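Local coordinates for microtubule-associated protein 1 light chain 3 (Plasmodium falciparum, PDB 4EOY), which is a ubiquitin-like Atg8-family protein that binds a peptide of its partner Atg3, probably as part of the conjugation step that attaches Atg8 to membranes, at residues Leu53-Phe65 with Val96-Glu108. The protein carries 3 engineered substitutions. Numbering follows the deposited sequence.
Sequences LVPMNMLVGEFKF and VPKTGLLMQDLYE
Met103 is a knob set into a hollow bounded by Val54, Met58, Val60 and Phe63. Its chain is folded back at chi2 and chi3 (-62° and -58°), which keeps the thioether compact: Met103 CG lies against Val54 CG1 at 3.8 Å, while Met103 SD turns to Phe63, 4.7 Å from the ring centroid in an oblique Met-aromatic contact. Val60 is the counterpart from the other segment, its branches forking into two dents. Val60 CG1 presses on Pro97 CB at 3.5 Å, and Val60 CG2 meets Leu106 CD1 tip to tip. The contact joins the turn between strand 51-55 and helix 60-72 of the ubiquitin-like fold to the loop leading into helix 103-110, and the helix starts run nearly perpendicular (93°). Leu117 and Met119 of strand 117-122 help line the buried side. Alongside these side chains the backbones are tied around a single bridge between Leu59 and Leu102: Met103 N bonds to Met58 O at 2.9 Å, Val60 N to Leu101 O, and Gly61 N to Thr99 O. Thr99 CG2 rests on Gly61, 3.6 Å from Gly61 CA. Lys64, bent at chi3, crosses Thr99, and Lys64 NZ donates to Thr99 OG1 at 2.7 Å and to Pro97 O at 3.0 Å. At the far end the Gln104 N-H points, in a bent bond, at a lone pair of Met56 O, and Leu102 runs beside Asn57, CD1 next to OD1.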
# COMPACT_ATOMS: atom_id res chain seq x y z
N LEU A 53 -1.22 3.14 -7.08
CA LEU A 53 -2.39 3.09 -7.94
C LEU A 53 -2.34 1.73 -8.62
O LEU A 53 -1.63 1.56 -9.62
CB LEU A 53 -2.34 4.25 -8.93
CG LEU A 53 -3.65 4.77 -9.49
CD1 LEU A 53 -4.66 5.03 -8.37
CD2 LEU A 53 -3.38 6.05 -10.28
N VAL A 54 -3.04 0.75 -8.05
CA VAL A 54 -2.85 -0.66 -8.41
C VAL A 54 -3.90 -1.15 -9.41
O VAL A 54 -5.09 -0.92 -9.22
CB VAL A 54 -2.94 -1.53 -7.16
CG1 VAL A 54 -2.69 -3.00 -7.49
CG2 VAL A 54 -1.95 -1.04 -6.11
N PRO A 55 -3.47 -1.83 -10.48
CA PRO A 55 -4.44 -2.33 -11.45
C PRO A 55 -5.48 -3.22 -10.78
O PRO A 55 -5.12 -4.05 -9.94
CB PRO A 55 -3.59 -3.15 -12.42
CG PRO A 55 -2.22 -2.63 -12.27
CD PRO A 55 -2.10 -2.22 -10.84
N MET A 56 -6.74 -3.04 -11.15
CA MET A 56 -7.83 -3.76 -10.49
C MET A 56 -7.72 -5.30 -10.60
O MET A 56 -8.08 -6.00 -9.65
CB MET A 56 -9.18 -3.29 -11.04
CG MET A 56 -9.43 -3.64 -12.50
SD MET A 56 -11.10 -3.21 -12.99
CE MET A 56 -11.20 -4.01 -14.59
N ASN A 57 -7.25 -5.80 -11.74
CA ASN A 57 -7.10 -7.25 -11.97
C ASN A 57 -5.79 -7.88 -11.48
O ASN A 57 -5.60 -9.09 -11.60
CB ASN A 57 -7.34 -7.60 -13.45
CG ASN A 57 -8.81 -7.79 -13.78
OD1 ASN A 57 -9.63 -8.13 -12.92
ND2 ASN A 57 -9.15 -7.60 -15.03
N MET A 58 -4.92 -7.07 -10.89
CA MET A 58 -3.71 -7.60 -10.26
C MET A 58 -4.06 -8.51 -9.08
O MET A 58 -4.86 -8.14 -8.21
CB MET A 58 -2.80 -6.48 -9.75
CG MET A 58 -1.60 -6.96 -8.94
SD MET A 58 -0.32 -5.70 -8.69
CE MET A 58 0.45 -5.74 -10.33
N LEU A 59 -3.43 -9.67 -9.02
CA LEU A 59 -3.65 -10.60 -7.91
C LEU A 59 -3.01 -10.08 -6.63
O LEU A 59 -1.96 -9.44 -6.66
CB LEU A 59 -3.09 -11.98 -8.25
CG LEU A 59 -3.84 -12.71 -9.35
CD1 LEU A 59 -3.02 -13.90 -9.84
CD2 LEU A 59 -5.21 -13.13 -8.86
N VAL A 60 -3.65 -10.37 -5.51
CA VAL A 60 -3.13 -9.94 -4.21
C VAL A 60 -1.73 -10.50 -4.03
O VAL A 60 -0.81 -9.77 -3.66
CB VAL A 60 -4.07 -10.34 -3.05
CG1 VAL A 60 -3.45 -10.06 -1.70
CG2 VAL A 60 -5.39 -9.61 -3.16
N GLY A 61 -1.56 -11.79 -4.30
CA GLY A 61 -0.25 -12.43 -4.22
C GLY A 61 0.83 -11.73 -5.02
O GLY A 61 1.98 -11.66 -4.61
N GLU A 62 0.46 -11.20 -6.18
CA GLU A 62 1.40 -10.47 -7.02
C GLU A 62 1.75 -9.13 -6.39
O GLU A 62 2.92 -8.75 -6.33
CB GLU A 62 0.83 -10.27 -8.43
CG GLU A 62 0.59 -11.57 -9.19
CD GLU A 62 -0.23 -11.38 -10.47
OE1 GLU A 62 -1.02 -10.42 -10.56
OE2 GLU A 62 -0.09 -12.23 -11.39
N PHE A 63 0.73 -8.41 -5.91
CA PHE A 63 0.96 -7.11 -5.28
C PHE A 63 1.78 -7.23 -4.00
O PHE A 63 2.65 -6.36 -3.71
CB PHE A 63 -0.34 -6.40 -4.99
CG PHE A 63 -0.16 -5.06 -4.34
CD1 PHE A 63 0.50 -4.05 -5.02
CD2 PHE A 63 -0.60 -4.83 -3.04
CE1 PHE A 63 0.69 -2.81 -4.44
CE2 PHE A 63 -0.41 -3.59 -2.46
CZ PHE A 63 0.22 -2.58 -3.15
N LYS A 64 1.50 -8.29 -3.24
CA LYS A 64 2.30 -8.66 -2.06
C LYS A 64 3.78 -8.88 -2.41
O LYS A 64 4.66 -8.46 -1.66
CB LYS A 64 1.74 -9.91 -1.37
CG LYS A 64 0.45 -9.67 -0.59
CD LYS A 64 0.18 -10.72 0.49
CE LYS A 64 -0.25 -12.06 -0.09
NZ LYS A 64 -0.81 -12.96 0.97
N PHE A 65 4.06 -9.55 -3.52
CA PHE A 65 5.45 -9.73 -3.98
C PHE A 65 6.09 -8.38 -4.28
O PHE A 65 7.17 -8.08 -3.80
CB PHE A 65 5.49 -10.62 -5.20
CG PHE A 65 6.86 -10.74 -5.82
CD1 PHE A 65 7.29 -9.83 -6.77
CD2 PHE A 65 7.72 -11.77 -5.45
CE1 PHE A 65 8.55 -9.93 -7.34
CE2 PHE A 65 8.97 -11.88 -6.02
CZ PHE A 65 9.39 -10.96 -6.96
N VAL A 96 -4.83 -11.01 7.22
CA VAL A 96 -3.88 -11.36 6.17
C VAL A 96 -4.57 -11.27 4.81
O VAL A 96 -5.60 -11.89 4.59
CB VAL A 96 -3.31 -12.78 6.37
CG1 VAL A 96 -2.40 -13.15 5.20
CG2 VAL A 96 -2.57 -12.88 7.71
N PRO A 97 -3.99 -10.49 3.88
CA PRO A 97 -4.60 -10.47 2.56
C PRO A 97 -4.60 -11.86 1.93
O PRO A 97 -3.57 -12.55 1.96
CB PRO A 97 -3.69 -9.53 1.76
CG PRO A 97 -2.88 -8.78 2.78
CD PRO A 97 -2.75 -9.71 3.94
N LYS A 98 -5.76 -12.26 1.39
CA LYS A 98 -5.95 -13.59 0.79
C LYS A 98 -5.27 -13.64 -0.59
O LYS A 98 -5.60 -12.85 -1.48
CB LYS A 98 -7.45 -13.88 0.64
CG LYS A 98 -7.85 -15.32 0.90
CD LYS A 98 -9.22 -15.38 1.56
CE LYS A 98 -9.77 -16.79 1.59
NZ LYS A 98 -10.90 -16.90 2.56
N THR A 99 -4.32 -14.55 -0.75
CA THR A 99 -3.41 -14.50 -1.89
C THR A 99 -4.12 -14.69 -3.23
O THR A 99 -3.75 -14.04 -4.22
CB THR A 99 -2.25 -15.51 -1.73
OG1 THR A 99 -1.37 -15.06 -0.70
CG2 THR A 99 -1.45 -15.66 -3.03
N GLY A 100 -5.15 -15.53 -3.26
CA GLY A 100 -5.83 -15.88 -4.51
C GLY A 100 -6.98 -14.98 -4.96
O GLY A 100 -7.80 -15.39 -5.77
N LEU A 101 -7.03 -13.76 -4.44
CA LEU A 101 -8.08 -12.79 -4.77
C LEU A 101 -7.51 -11.71 -5.68
O LEU A 101 -6.29 -11.60 -5.84
CB LEU A 101 -8.62 -12.13 -3.49
CG LEU A 101 -9.46 -12.99 -2.53
CD1 LEU A 101 -9.87 -12.19 -1.29
CD2 LEU A 101 -10.68 -13.57 -3.22
N LEU A 102 -8.41 -10.94 -6.29
CA LEU A 102 -8.06 -9.74 -7.05
C LEU A 102 -7.92 -8.55 -6.10
O LEU A 102 -8.55 -8.51 -5.05
CB LEU A 102 -9.14 -9.40 -8.08
CG LEU A 102 -9.45 -10.39 -9.19
CD1 LEU A 102 -10.57 -9.80 -10.04
CD2 LEU A 102 -8.25 -10.72 -10.05
N MET A 103 -7.10 -7.58 -6.49
CA MET A 103 -6.95 -6.36 -5.69
C MET A 103 -8.23 -5.53 -5.66
O MET A 103 -8.44 -4.73 -4.76
CB MET A 103 -5.79 -5.49 -6.20
CG MET A 103 -4.39 -5.94 -5.75
SD MET A 103 -4.16 -5.90 -3.95
CE MET A 103 -4.49 -4.20 -3.53
N GLN A 104 -9.10 -5.72 -6.65
CA GLN A 104 -10.40 -5.08 -6.62
C GLN A 104 -11.23 -5.62 -5.44
O GLN A 104 -11.97 -4.86 -4.82
CB GLN A 104 -11.16 -5.30 -7.92
CG GLN A 104 -12.52 -4.62 -7.99
CD GLN A 104 -12.42 -3.10 -8.00
OE1 GLN A 104 -11.40 -2.53 -8.40
NE2 GLN A 104 -13.50 -2.43 -7.57
N ASP A 105 -11.12 -6.92 -5.17
CA ASP A 105 -11.91 -7.55 -4.13
C ASP A 105 -11.56 -6.94 -2.78
O ASP A 105 -12.44 -6.50 -2.04
CB ASP A 105 -11.70 -9.06 -4.16
CG ASP A 105 -12.37 -9.71 -5.34
OD1 ASP A 105 -13.55 -9.33 -5.63
OD2 ASP A 105 -11.74 -10.60 -5.97
N LEU A 106 -10.26 -6.86 -2.50
CA LEU A 106 -9.79 -6.18 -1.31
C LEU A 106 -10.38 -4.79 -1.23
O LEU A 106 -10.82 -4.37 -0.15
CB LEU A 106 -8.25 -6.11 -1.30
CG LEU A 106 -7.56 -7.18 -0.46
CD1 LEU A 106 -7.92 -8.56 -0.96
CD2 LEU A 106 -6.04 -6.97 -0.43
N TYR A 107 -10.37 -4.08 -2.35
CA TYR A 107 -10.88 -2.72 -2.38
C TYR A 107 -12.36 -2.71 -2.04
O TYR A 107 -12.78 -1.97 -1.17
CB TYR A 107 -10.67 -2.08 -3.75
CG TYR A 107 -11.02 -0.62 -3.80
CD1 TYR A 107 -10.19 0.32 -3.23
CD2 TYR A 107 -12.17 -0.18 -4.42
CE1 TYR A 107 -10.50 1.66 -3.26
CE2 TYR A 107 -12.49 1.17 -4.47
CZ TYR A 107 -11.64 2.09 -3.88
OH TYR A 107 -11.93 3.45 -3.91
N GLU A 108 -13.16 -3.52 -2.73
CA GLU A 108 -14.60 -3.57 -2.45
C GLU A 108 -14.90 -4.01 -1.00
O GLU A 108 -15.77 -3.46 -0.37
CB GLU A 108 -15.32 -4.45 -3.49
CG GLU A 108 -15.32 -3.84 -4.89
CD GLU A 108 -15.90 -4.75 -5.98
OE1 GLU A 108 -16.49 -5.81 -5.68
OE2 GLU A 108 -15.75 -4.38 -7.17